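Local coordinates for protein alpha-14 giardin (Giardia lamblia, PDB 3CHJ) that binds calcium as a member of the annexin family and may act as a calcium-regulated structural element linking the phospholipid bilayer to the underlying axoneme, at residues V107-E112 with E230-L235; A146-A151 with I192-T197; R173-T178 with S187-I192; A199-L204 with D215-G220. All coordinates share one frame; numbering follows the deposited sequence.

Contact 1 of 4, residues V107-E112 with E230-L235; sequences VLLTIE and EYAFKL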
loop_
_atom_site.group_PDB
_atom_site.type_symbol
_atom_site.label_atom_id
_atom_site.label_comp_id
_atom_site.label_asym_id
_atom_site.label_seq_id
_atom_site.Cartn_x
_atom_site.Cartn_y
_atom_site.Cartn_z
ATOM N N VAL A 107 -3.185 3.257 2.090
ATOM C CA VAL A 107 -4.154 2.197 1.807
ATOM C C VAL A 107 -5.051 2.595 0.652
ATOM O O VAL A 107 -5.143 1.890 -0.363
ATOM C CB VAL A 107 -5.003 1.868 3.049
ATOM C CG1 VAL A 107 -6.152 0.928 2.680
ATOM C CG2 VAL A 107 -4.118 1.257 4.143
ATOM N N LEU A 108 -5.718 3.730 0.783
ATOM C CA LEU A 108 -6.792 4.051 -0.154
ATOM C C LEU A 108 -6.294 4.313 -1.561
ATOM O O LEU A 108 -7.034 4.066 -2.524
ATOM C CB LEU A 108 -7.625 5.211 0.369
ATOM C CG LEU A 108 -8.501 4.786 1.545
ATOM C CD1 LEU A 108 -9.064 6.001 2.277
ATOM C CD2 LEU A 108 -9.655 3.873 1.031
ATOM N N LEU A 109 -5.053 4.793 -1.688
ATOM C CA LEU A 109 -4.546 5.218 -3.003
ATOM C C LEU A 109 -3.808 4.115 -3.753
ATOM O O LEU A 109 -3.329 4.344 -4.864
ATOM C CB LEU A 109 -3.685 6.473 -2.913
ATOM C CG LEU A 109 -4.408 7.689 -2.334
ATOM C CD1 LEU A 109 -3.458 8.891 -2.357
ATOM C CD2 LEU A 109 -5.686 7.957 -3.130
ATOM N N THR A 110 -3.722 2.933 -3.153
ATOM C CA THR A 110 -2.922 1.863 -3.789
ATOM C C THR A 110 -3.698 0.570 -3.943
ATOM O O THR A 110 -3.105 -0.510 -4.075
ATOM C CB THR A 110 -1.616 1.575 -3.061
ATOM O OG1 THR A 110 -1.914 1.009 -1.775
ATOM C CG2 THR A 110 -0.753 2.827 -2.920
ATOM N N ILE A 111 -5.016 0.682 -3.931
ATOM C CA ILE A 111 -5.890 -0.456 -4.206
ATOM C C ILE A 111 -6.830 -0.203 -5.384
ATOM O O ILE A 111 -7.220 0.934 -5.678
ATOM C CB ILE A 111 -6.665 -0.899 -2.955
ATOM C CG1 ILE A 111 -7.546 0.250 -2.422
ATOM C CG2 ILE A 111 -5.664 -1.405 -1.929
ATOM C CD1 ILE A 111 -8.352 -0.081 -1.184
ATOM N N GLU A 112 -7.197 -1.285 -6.058
ATOM C CA GLU A 112 -8.034 -1.168 -7.248
ATOM C C GLU A 112 -9.458 -0.721 -6.896
ATOM O O GLU A 112 -9.908 -0.898 -5.753
ATOM C CB GLU A 112 -8.056 -2.510 -7.999
ATOM C CG GLU A 112 -6.662 -3.076 -8.339
ATOM C CD GLU A 112 -5.888 -2.226 -9.340
ATOM O OE1 GLU A 112 -6.514 -1.491 -10.125
ATOM O OE2 GLU A 112 -4.641 -2.300 -9.343
ATOM N N GLU A 230 1.784 16.240 -1.499
ATOM C CA GLU A 230 2.750 15.794 -2.498
ATOM C C GLU A 230 2.944 14.284 -2.497
ATOM O O GLU A 230 2.954 13.664 -3.554
ATOM C CB GLU A 230 4.082 16.508 -2.290
ATOM C CG GLU A 230 5.091 16.202 -3.356
ATOM C CD GLU A 230 6.414 16.887 -3.132
ATOM O OE1 GLU A 230 6.565 17.585 -2.100
ATOM O OE2 GLU A 230 7.314 16.707 -3.983
ATOM N N TYR A 231 3.054 13.688 -1.319
ATOM C CA TYR A 231 3.188 12.240 -1.222
ATOM C C TYR A 231 1.946 11.566 -1.833
ATOM O O TYR A 231 2.067 10.622 -2.636
ATOM C CB TYR A 231 3.354 11.840 0.249
ATOM C CG TYR A 231 3.388 10.350 0.406
ATOM C CD1 TYR A 231 4.557 9.626 0.165
ATOM C CD2 TYR A 231 2.252 9.665 0.797
ATOM C CE1 TYR A 231 4.570 8.222 0.296
ATOM C CE2 TYR A 231 2.251 8.261 0.924
ATOM C CZ TYR A 231 3.431 7.559 0.683
ATOM O OH TYR A 231 3.450 6.178 0.814
ATOM N N ALA A 232 0.765 12.055 -1.458
ATOM C CA ALA A 232 -0.499 11.451 -1.896
ATOM C C ALA A 232 -0.642 11.501 -3.414
ATOM O O ALA A 232 -0.966 10.488 -4.025
ATOM C CB ALA A 232 -1.668 12.117 -1.231
ATOM N N PHE A 233 -0.398 12.656 -4.023
ATOM C CA PHE A 233 -0.562 12.741 -5.492
ATOM C C PHE A 233 0.533 12.005 -6.247
ATOM O O PHE A 233 0.271 11.438 -7.329
ATOM C CB PHE A 233 -0.729 14.192 -5.948
ATOM C CG PHE A 233 -2.117 14.712 -5.735
ATOM C CD1 PHE A 233 -3.040 14.696 -6.793
ATOM C CD2 PHE A 233 -2.520 15.184 -4.494
ATOM C CE1 PHE A 233 -4.360 15.161 -6.612
ATOM C CE2 PHE A 233 -3.834 15.649 -4.300
ATOM C CZ PHE A 233 -4.747 15.655 -5.365
ATOM N N LYS A 234 1.747 11.979 -5.698
ATOM C CA LYS A 234 2.799 11.147 -6.297
ATOM C C LYS A 234 2.417 9.664 -6.203
ATOM O O LYS A 234 2.579 8.905 -7.173
ATOM C CB LYS A 234 4.134 11.364 -5.586
ATOM C CG LYS A 234 4.844 12.654 -5.926
ATOM C CD LYS A 234 6.120 12.746 -5.101
ATOM C CE LYS A 234 6.977 13.859 -5.647
ATOM N NZ LYS A 234 8.296 13.940 -4.945
ATOM N N LEU A 235 1.906 9.257 -5.042
ATOM C CA LEU A 235 1.542 7.857 -4.823
ATOM C C LEU A 235 0.402 7.450 -5.767
ATOM O O LEU A 235 0.489 6.386 -6.388
ATOM C CB LEU A 235 1.177 7.628 -3.352
ATOM C CG LEU A 235 0.833 6.166 -3.042
ATOM C CD1 LEU A 235 2.031 5.265 -3.260
ATOM C CD2 LEU A 235 0.280 6.039 -1.611
#
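L109 and L235 carry most of this buried contact, with T110 wedged beside them. L235 reaches across from helix 227-241, and its isobutyl end settles against the methyl of T110: T110 CG2 lies 3.6 Å from L235 CD2 and about equally close to CG and CD1, a snug fit of a small branch against the whole fork of a larger one. The torsion of T110 sorts its two branches. With OG1 set between the backbone N and the carbonyl carbon (chi1 67°), the hydroxyl turns back to bond D106 O in the preceding helical turn, while CG2 is left for the leucine. L109 packs one turn earlier on the partner helix, at A232. Its CD1 rests 3.9 Å from A232 CB and 3.4 Å from A232 O, which is van der Waals packing on the helix backbone; the short alanine side chain lets the leucine come that near. L109 CB also lies 4.2 Å from L235 CD2. L109 also meets L148 and I149 of helix 144-154, so a flexible aliphatic chain suits a place between helices 227-241 and 144-154. The turn after helix 101-108 thus packs on helix 227-241 within the all-helical annexin fold.

Contact 2 of 4, residues A146-A151 with I192-T197; sequences AKLINA and IFATYT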
loop_
_atom_site.group_PDB
_atom_site.type_symbol
_atom_site.label_atom_id
_atom_site.label_comp_id
_atom_site.label_asym_id
_atom_site.label_seq_id
_atom_site.Cartn_x
_atom_site.Cartn_y
_atom_site.Cartn_z
ATOM N N ALA A 146 -6.747 14.958 1.519
ATOM C CA ALA A 146 -8.016 14.550 2.131
ATOM C C ALA A 146 -9.115 14.547 1.093
ATOM O O ALA A 146 -9.874 13.585 1.029
ATOM C CB ALA A 146 -8.366 15.478 3.350
ATOM N N LYS A 147 -9.172 15.583 0.251
ATOM C CA LYS A 147 -10.164 15.595 -0.831
ATOM C C LYS A 147 -9.940 14.368 -1.729
ATOM O O LYS A 147 -10.894 13.729 -2.184
ATOM C CB LYS A 147 -10.056 16.865 -1.673
ATOM C CG LYS A 147 -10.405 18.127 -0.918
ATOM C CD LYS A 147 -10.318 19.350 -1.832
ATOM C CE LYS A 147 -10.610 20.638 -1.093
ATOM N NZ LYS A 147 -12.029 20.723 -0.650
ATOM N N LEU A 148 -8.668 14.042 -1.976
ATOM C CA LEU A 148 -8.332 12.943 -2.867
ATOM C C LEU A 148 -8.781 11.609 -2.264
ATOM O O LEU A 148 -9.470 10.833 -2.942
ATOM C CB LEU A 148 -6.830 12.936 -3.201
ATOM C CG LEU A 148 -6.373 11.778 -4.081
ATOM C CD1 LEU A 148 -7.064 11.827 -5.450
ATOM C CD2 LEU A 148 -4.886 11.832 -4.226
ATOM N N ILE A 149 -8.380 11.307 -1.021
ATOM C CA ILE A 149 -8.782 10.014 -0.443
ATOM C C ILE A 149 -10.300 9.929 -0.193
ATOM O O ILE A 149 -10.860 8.849 -0.306
ATOM C CB ILE A 149 -7.975 9.582 0.795
ATOM C CG1 ILE A 149 -8.271 10.501 1.998
ATOM C CG2 ILE A 149 -6.494 9.508 0.441
ATOM C CD1 ILE A 149 -7.616 10.001 3.317
ATOM N N ASN A 150 -10.954 11.051 0.135
ATOM C CA ASN A 150 -12.415 11.032 0.266
ATOM C C ASN A 150 -13.075 10.698 -1.071
ATOM O O ASN A 150 -14.058 9.917 -1.122
ATOM C CB ASN A 150 -12.945 12.382 0.762
ATOM C CG ASN A 150 -12.642 12.632 2.221
ATOM O OD1 ASN A 150 -12.504 11.691 3.026
ATOM N ND2 ASN A 150 -12.540 13.896 2.579
ATOM N N ALA A 151 -12.565 11.280 -2.156
ATOM C CA ALA A 151 -13.134 11.002 -3.473
ATOM C C ALA A 151 -12.952 9.529 -3.843
ATOM O O ALA A 151 -13.829 8.882 -4.441
ATOM C CB ALA A 151 -12.510 11.895 -4.516
ATOM N N ILE A 192 -9.018 13.992 -12.090
ATOM C CA ILE A 192 -8.041 13.144 -12.754
ATOM C C ILE A 192 -7.542 12.057 -11.803
ATOM O O ILE A 192 -7.588 10.858 -12.113
ATOM C CB ILE A 192 -6.867 13.968 -13.286
ATOM C CG1 ILE A 192 -7.360 14.926 -14.399
ATOM C CG2 ILE A 192 -5.792 13.037 -13.828
ATOM C CD1 ILE A 192 -6.347 16.011 -14.765
ATOM N N PHE A 193 -7.071 12.468 -10.633
ATOM C CA PHE A 193 -6.384 11.506 -9.788
ATOM C C PHE A 193 -7.313 10.574 -9.027
ATOM O O PHE A 193 -6.917 9.433 -8.700
ATOM C CB PHE A 193 -5.399 12.214 -8.854
ATOM C CG PHE A 193 -4.141 12.663 -9.553
ATOM C CD1 PHE A 193 -4.145 13.779 -10.407
ATOM C CD2 PHE A 193 -2.943 11.956 -9.381
ATOM C CE1 PHE A 193 -2.979 14.170 -11.080
ATOM C CE2 PHE A 193 -1.780 12.352 -10.057
ATOM C CZ PHE A 193 -1.787 13.442 -10.878
ATOM N N ALA A 194 -8.553 11.011 -8.793
ATOM C CA ALA A 194 -9.507 10.148 -8.086
ATOM C C ALA A 194 -10.390 9.304 -8.993
ATOM O O ALA A 194 -10.844 8.233 -8.567
ATOM C CB ALA A 194 -10.389 10.954 -7.141
ATOM N N THR A 195 -10.666 9.788 -10.214
ATOM C CA THR A 195 -11.690 9.144 -11.060
ATOM C C THR A 195 -11.200 8.557 -12.390
ATOM O O THR A 195 -11.959 7.847 -13.067
ATOM C CB THR A 195 -12.945 10.049 -11.310
ATOM O OG1 THR A 195 -12.686 10.985 -12.366
ATOM C CG2 THR A 195 -13.358 10.797 -10.048
ATOM N N TYR A 196 -9.951 8.831 -12.774
ATOM C CA TYR A 196 -9.444 8.189 -14.006
ATOM C C TYR A 196 -9.193 6.700 -13.796
ATOM O O TYR A 196 -8.761 6.258 -12.723
ATOM C CB TYR A 196 -8.142 8.837 -14.482
ATOM C CG TYR A 196 -8.313 9.976 -15.461
ATOM C CD1 TYR A 196 -9.293 10.947 -15.282
ATOM C CD2 TYR A 196 -7.443 10.100 -16.565
ATOM C CE1 TYR A 196 -9.423 12.015 -16.190
ATOM C CE2 TYR A 196 -7.581 11.137 -17.453
ATOM C CZ TYR A 196 -8.574 12.085 -17.262
ATOM O OH TYR A 196 -8.672 13.121 -18.170
ATOM N N THR A 197 -9.476 5.913 -14.827
ATOM C CA THR A 197 -8.987 4.551 -14.881
ATOM C C THR A 197 -7.473 4.496 -15.090
ATOM O O THR A 197 -6.850 5.481 -15.549
ATOM C CB THR A 197 -9.651 3.755 -16.038
ATOM O OG1 THR A 197 -9.312 4.375 -17.283
ATOM C CG2 THR A 197 -11.171 3.749 -15.887
#
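A151 and A194 bring two helices close together at their methyl groups, A151 CB lying 3.5 Å from A194 CB. Two alanines suit this place because nothing longer than a methyl stands between the backbones, whose CA atoms here come within 5.9 Å. One turn earlier on helix 144-154, L148 fills the space beside them. Its CG is anti to the backbone N (chi1 177°), which carries CD1 across to the other helix. There CD1 lies on the peptide link joining F193 to A194, 3.7 Å from A194 N, and also meets F193 CB and A194 CB, each at 3.8 Å. The F193 ring itself turns away from this seam and meets F233 edge-to-face. A second shell fixes the end of helix 186-195: the last turn is closed by Y196 N bonding I192 O, and R157 takes both F193 O and Y196 O through its two terminal nitrogens. I190, one turn before A194, adds further cover to L148 and A151. The pair thus joins helix 144-154 to the C-terminal turn of helix 186-195, with L109 lying beside L148, helix 131-139 packing against I149 and N150, and helix 198-211 meeting I192 and Y196.

Contact 3 of 4, residues R173-T178 with S187-I192; sequences RKAIET and STWIRI. With CA (calcium ion), chain B.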
loop_
_atom_site.group_PDB
_atom_site.type_symbol
_atom_site.label_atom_id
_atom_site.label_comp_id
_atom_site.label_asym_id
_atom_site.label_seq_id
_atom_site.Cartn_x
_atom_site.Cartn_y
_atom_site.Cartn_z
ATOM N N ARG A 173 -2.309 21.065 -17.142
ATOM C CA ARG A 173 -1.173 21.921 -17.474
ATOM C C ARG A 173 -1.336 23.320 -16.888
ATOM O O ARG A 173 -0.399 23.872 -16.306
ATOM C CB ARG A 173 -0.945 21.992 -18.983
ATOM C CG ARG A 173 0.152 22.962 -19.382
ATOM C CD ARG A 173 1.531 22.458 -18.949
ATOM N NE ARG A 173 2.609 23.175 -19.647
ATOM C CZ ARG A 173 3.876 22.769 -19.698
ATOM N NH1 ARG A 173 4.260 21.663 -19.076
ATOM N NH2 ARG A 173 4.775 23.480 -20.370
ATOM N N LYS A 174 -2.527 23.899 -17.040
ATOM C CA LYS A 174 -2.828 25.201 -16.446
ATOM C C LYS A 174 -2.578 25.193 -14.935
ATOM O O LYS A 174 -1.911 26.075 -14.391
ATOM C CB LYS A 174 -4.272 25.605 -16.779
ATOM C CG LYS A 174 -4.693 26.998 -16.330
ATOM C CD LYS A 174 -5.246 27.002 -14.909
ATOM C CE LYS A 174 -5.377 28.409 -14.346
ATOM N NZ LYS A 174 -5.959 28.419 -12.965
ATOM N N ALA A 175 -3.073 24.150 -14.277
ATOM C CA ALA A 175 -2.889 23.997 -12.838
ATOM C C ALA A 175 -1.410 23.870 -12.455
ATOM O O ALA A 175 -0.962 24.459 -11.476
ATOM C CB ALA A 175 -3.688 22.786 -12.352
ATOM N N ILE A 176 -0.658 23.106 -13.236
ATOM C CA ILE A 176 0.767 22.913 -12.977
ATOM C C ILE A 176 1.550 24.228 -13.129
ATOM O O ILE A 176 2.511 24.487 -12.403
ATOM C CB ILE A 176 1.308 21.803 -13.889
ATOM C CG1 ILE A 176 0.820 20.436 -13.372
ATOM C CG2 ILE A 176 2.840 21.864 -13.992
ATOM C CD1 ILE A 176 1.029 19.267 -14.339
ATOM N N GLU A 177 1.103 25.064 -14.059
ATOM C CA GLU A 177 1.819 26.306 -14.350
ATOM C C GLU A 177 1.690 27.361 -13.272
ATOM O O GLU A 177 2.606 28.173 -13.099
ATOM C CB GLU A 177 1.425 26.872 -15.719
ATOM C CG GLU A 177 2.038 26.093 -16.854
ATOM C CD GLU A 177 1.852 26.754 -18.212
ATOM O OE1 GLU A 177 1.735 27.995 -18.281
ATOM O OE2 GLU A 177 1.839 26.026 -19.219
ATOM N N THR A 178 0.576 27.347 -12.532
ATOM C CA THR A 178 0.331 28.349 -11.483
ATOM C C THR A 178 0.853 27.904 -10.120
ATOM O O THR A 178 0.665 26.739 -9.716
ATOM C CB THR A 178 -1.163 28.655 -11.328
ATOM O OG1 THR A 178 -1.853 27.448 -10.947
ATOM C CG2 THR A 178 -1.767 29.186 -12.631
ATOM N N SER A 187 -10.908 20.988 -8.598
ATOM C CA SER A 187 -11.685 20.015 -9.344
ATOM C C SER A 187 -10.879 19.238 -10.385
ATOM O O SER A 187 -11.091 18.047 -10.556
ATOM C CB SER A 187 -12.919 20.681 -9.975
ATOM O OG SER A 187 -12.538 21.624 -10.950
ATOM N N THR A 188 -9.963 19.905 -11.085
ATOM C CA THR A 188 -9.121 19.231 -12.084
ATOM C C THR A 188 -8.271 18.127 -11.445
ATOM O O THR A 188 -8.214 16.982 -11.923
ATOM C CB THR A 188 -8.194 20.254 -12.753
ATOM O OG1 THR A 188 -9.003 21.283 -13.358
ATOM C CG2 THR A 188 -7.295 19.612 -13.788
ATOM N N TRP A 189 -7.602 18.486 -10.360
ATOM C CA TRP A 189 -6.715 17.528 -9.714
ATOM C C TRP A 189 -7.476 16.326 -9.174
ATOM O O TRP A 189 -7.026 15.183 -9.291
ATOM C CB TRP A 189 -5.960 18.192 -8.580
ATOM C CG TRP A 189 -4.818 19.097 -9.001
ATOM C CD1 TRP A 189 -4.744 20.450 -8.832
ATOM C CD2 TRP A 189 -3.581 18.700 -9.614
ATOM N NE1 TRP A 189 -3.530 20.924 -9.284
ATOM C CE2 TRP A 189 -2.815 19.876 -9.808
ATOM C CE3 TRP A 189 -3.057 17.468 -10.041
ATOM C CZ2 TRP A 189 -1.531 19.848 -10.384
ATOM C CZ3 TRP A 189 -1.788 17.432 -10.629
ATOM C CH2 TRP A 189 -1.040 18.624 -10.802
ATOM N N ILE A 190 -8.620 16.587 -8.551
ATOM C CA ILE A 190 -9.401 15.499 -7.965
ATOM C C ILE A 190 -10.034 14.612 -9.034
ATOM O O ILE A 190 -9.986 13.401 -8.946
ATOM C CB ILE A 190 -10.454 16.024 -6.952
ATOM C CG1 ILE A 190 -9.773 16.839 -5.844
ATOM C CG2 ILE A 190 -11.280 14.872 -6.369
ATOM C CD1 ILE A 190 -8.722 16.070 -5.019
ATOM N N ARG A 191 -10.598 15.229 -10.070
ATOM C CA ARG A 191 -11.215 14.456 -11.128
ATOM C C ARG A 191 -10.206 13.483 -11.758
ATOM O O ARG A 191 -10.481 12.296 -11.915
ATOM C CB ARG A 191 -11.837 15.385 -12.180
ATOM C CG ARG A 191 -12.467 14.620 -13.328
ATOM C CD ARG A 191 -13.229 15.511 -14.321
ATOM N NE ARG A 191 -12.377 16.478 -15.009
ATOM C CZ ARG A 191 -12.259 17.756 -14.669
ATOM N NH1 ARG A 191 -12.946 18.237 -13.650
ATOM N NH2 ARG A 191 -11.458 18.555 -15.359
ATOM N N ILE A 192 -9.018 13.992 -12.090
ATOM C CA ILE A 192 -8.041 13.144 -12.754
ATOM C C ILE A 192 -7.542 12.057 -11.803
ATOM O O ILE A 192 -7.588 10.858 -12.113
ATOM C CB ILE A 192 -6.867 13.968 -13.286
ATOM C CG1 ILE A 192 -7.360 14.926 -14.399
ATOM C CG2 ILE A 192 -5.792 13.037 -13.828
ATOM C CD1 ILE A 192 -6.347 16.011 -14.765
HETATM CA CA CA B . -1.425 25.565 -9.564
#
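A175 serves two neighbours at once: its methyl packs on the indole of W189, while its carbonyl oxygen binds a calcium ion. The site recalls the type II calcium site of annexins, in which backbone oxygens from a turn between two helices are joined by a two-oxygen carboxylate from further along the chain. Here the ligands come from the last turn of helix 162-177, through A175 O at 2.3 Å, and from the loop after it, through T178 O and T178 OG1, with G180 O, E185 and both carboxylate oxygens of E224 completing seven bonds. Threonine suits its position because hydroxyl and carbonyl of one residue can grip the metal together; chi1 of 61°, which sets OG1 between the backbone N and the carbonyl carbon, brings that about. W189, on helix 186-195, ties the site to the hydrophobic interior. A175 CB lies 3.6 Å from W189 NE1, where a small methyl leaves room for the broad indole. I176 reaches the other end of the ring system, its side chain crossing that of the tryptophan at about a right angle, and both carbons approach the ring obliquely. The polar atom of the indole, W189 NE1, finds its partner in E224, so the tryptophan probably acts as a second-shell residue that steadies the bidentate ligand. K174 forms a salt bridge with E185, through the carboxylate oxygen other than the one on the metal, which may help order this ligand too. At the far end of the indole, I176 CG1 stands 3.7 Å from W189 CH2.

Contact 4 of 4, residues A199-L204 with D215-G220; sequences ADFRQL and DSLRAG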
loop_
_atom_site.group_PDB
_atom_site.type_symbol
_atom_site.label_atom_id
_atom_site.label_comp_id
_atom_site.label_asym_id
_atom_site.label_seq_id
_atom_site.Cartn_x
_atom_site.Cartn_y
_atom_site.Cartn_z
ATOM N N ALA A 199 -5.945 2.834 -17.435
ATOM C CA ALA A 199 -5.662 2.983 -18.871
ATOM C C ALA A 199 -5.701 4.441 -19.294
ATOM O O ALA A 199 -4.798 4.925 -20.007
ATOM C CB ALA A 199 -6.656 2.162 -19.693
ATOM N N ASP A 200 -6.730 5.163 -18.848
ATOM C CA ASP A 200 -6.835 6.596 -19.159
ATOM C C ASP A 200 -5.737 7.437 -18.510
ATOM O O ASP A 200 -5.261 8.401 -19.107
ATOM C CB ASP A 200 -8.211 7.148 -18.810
ATOM C CG ASP A 200 -9.298 6.625 -19.732
ATOM O OD1 ASP A 200 -8.931 6.119 -20.823
ATOM O OD2 ASP A 200 -10.493 6.735 -19.372
ATOM N N PHE A 201 -5.359 7.086 -17.280
ATOM C CA PHE A 201 -4.301 7.832 -16.605
ATOM C C PHE A 201 -2.951 7.624 -17.313
ATOM O O PHE A 201 -2.168 8.589 -17.494
ATOM C CB PHE A 201 -4.207 7.466 -15.116
ATOM C CG PHE A 201 -3.321 8.389 -14.355
ATOM C CD1 PHE A 201 -3.809 9.597 -13.877
ATOM C CD2 PHE A 201 -1.964 8.085 -14.199
ATOM C CE1 PHE A 201 -2.972 10.481 -13.176
ATOM C CE2 PHE A 201 -1.112 8.964 -13.525
ATOM C CZ PHE A 201 -1.622 10.166 -13.013
ATOM N N ARG A 202 -2.689 6.380 -17.719
ATOM C CA ARG A 202 -1.470 6.084 -18.466
ATOM C C ARG A 202 -1.459 6.873 -19.775
ATOM O O ARG A 202 -0.446 7.488 -20.116
ATOM C CB ARG A 202 -1.304 4.587 -18.694
ATOM C CG ARG A 202 -0.893 3.838 -17.419
ATOM C CD ARG A 202 -0.819 2.337 -17.607
ATOM N NE ARG A 202 0.031 1.964 -18.748
ATOM C CZ ARG A 202 1.364 1.940 -18.726
ATOM N NH1 ARG A 202 2.038 2.282 -17.631
ATOM N NH2 ARG A 202 2.038 1.587 -19.815
ATOM N N GLN A 203 -2.604 6.921 -20.446
ATOM C CA GLN A 203 -2.716 7.678 -21.694
ATOM C C GLN A 203 -2.433 9.153 -21.435
ATOM O O GLN A 203 -1.627 9.771 -22.138
ATOM C CB GLN A 203 -4.092 7.459 -22.337
ATOM C CG GLN A 203 -4.261 8.057 -23.718
ATOM C CD GLN A 203 -5.631 7.788 -24.308
ATOM O OE1 GLN A 203 -6.302 6.814 -23.957
ATOM N NE2 GLN A 203 -6.066 8.681 -25.203
ATOM N N LEU A 204 -3.083 9.725 -20.413
ATOM C CA LEU A 204 -2.878 11.131 -20.061
ATOM C C LEU A 204 -1.396 11.448 -19.752
ATOM O O LEU A 204 -0.869 12.477 -20.163
ATOM C CB LEU A 204 -3.765 11.523 -18.866
ATOM C CG LEU A 204 -3.779 13.028 -18.566
ATOM C CD1 LEU A 204 -4.649 13.805 -19.589
ATOM C CD2 LEU A 204 -4.247 13.270 -17.124
ATOM N N ASP A 215 7.962 17.277 -21.060
ATOM C CA ASP A 215 7.747 17.590 -19.639
ATOM C C ASP A 215 7.041 16.417 -18.978
ATOM O O ASP A 215 6.352 15.668 -19.649
ATOM C CB ASP A 215 6.903 18.846 -19.444
ATOM C CG ASP A 215 7.680 20.150 -19.647
ATOM O OD1 ASP A 215 8.921 20.138 -19.882
ATOM O OD2 ASP A 215 7.022 21.216 -19.551
ATOM N N SER A 216 7.215 16.276 -17.655
ATOM C CA SER A 216 6.655 15.136 -16.906
ATOM C C SER A 216 5.466 15.529 -16.031
ATOM O O SER A 216 5.549 16.514 -15.292
ATOM C CB SER A 216 7.736 14.515 -16.023
ATOM O OG SER A 216 7.158 13.802 -14.948
ATOM N N LEU A 217 4.385 14.753 -16.104
ATOM C CA LEU A 217 3.198 15.009 -15.286
ATOM C C LEU A 217 3.545 14.865 -13.804
ATOM O O LEU A 217 3.152 15.705 -12.991
ATOM C CB LEU A 217 2.062 14.067 -15.692
ATOM C CG LEU A 217 0.779 14.047 -14.851
ATOM C CD1 LEU A 217 0.158 15.440 -14.818
ATOM C CD2 LEU A 217 -0.192 13.018 -15.447
ATOM N N ARG A 218 4.307 13.827 -13.463
ATOM C CA ARG A 218 4.733 13.651 -12.063
ATOM C C ARG A 218 5.607 14.801 -11.574
ATOM O O ARG A 218 5.504 15.194 -10.421
ATOM C CB ARG A 218 5.436 12.320 -11.860
ATOM C CG ARG A 218 5.455 11.874 -10.371
ATOM C CD ARG A 218 6.268 10.631 -10.329
ATOM N NE ARG A 218 6.242 9.863 -9.079
ATOM C CZ ARG A 218 7.034 10.076 -8.034
ATOM N NH1 ARG A 218 7.868 11.120 -8.020
ATOM N NH2 ARG A 218 6.962 9.251 -6.988
ATOM N N ALA A 219 6.485 15.331 -12.429
ATOM C CA ALA A 219 7.253 16.517 -12.063
ATOM C C ALA A 219 6.342 17.715 -11.767
ATOM O O ALA A 219 6.637 18.517 -10.879
ATOM C CB ALA A 219 8.269 16.845 -13.172
ATOM N N GLY A 220 5.231 17.818 -12.516
ATOM C CA GLY A 220 4.222 18.848 -12.290
ATOM C C GLY A 220 3.540 18.692 -10.935
ATOM O O GLY A 220 3.251 19.670 -10.265
#
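This is a small, wholly apolar contact in which L217, near the start of helix 217-224, meets F201 and L204 on one flank of helix 198-211, the helix that precedes it in the chain. F201 and L204 lie nearly one turn apart on their helix and present their ends to the same leucine branch. L217 CD2 approaches the far end of the phenyl ring, 4.0 Å from F201 CZ, coming in obliquely with the two side chains slanted across one another. It also lies 4.4 Å from L204 CD2, a looser touch. F201 reaches that far because its CG is anti to the backbone N (chi1 -169°), which extends the ring away from its own helix; a long, flat residue is suited to spanning segments whose nearest CA atoms, those of L204 and L217, are 8.6 Å apart. The start of the second helix is well defined. S216 is its N-cap, and S216 OG accepts the backbone N-H of A219 in a nearly straight bond of 3.0 Å; the cap fixes where the helix begins, and L217, its first residue, points toward helix 198-211. Around the trio, I192 touches both F201 and L204, F193 and H237 meet the F201 ring, and I176 lies against L217. With only carbon groups meeting across it, the contact has no directional bond to fix a register, and its hold rests on shape and on the burial of hydrophobic surface.

Overall arrangement
The four contacts belong to one all-helical chain. Contact 1 joins the most distant segments and encloses the others along the chain; contact 3 in turn falls between the two segments of contact 2, and contact 4 follows both. Contacts 2 and 3 share helix 186-195 and I192, with centres about 12 Å apart; contacts 1 and 2 are closer, about 9 Å between centres, and L109 touches L148 between them. Contacts 3 and 4, again about 12 Å apart between centres, are linked by the salt bridge from R173 to D215. Continuous packing therefore runs from near the chain's centre, at contact 1, out to the calcium ion at contact 3.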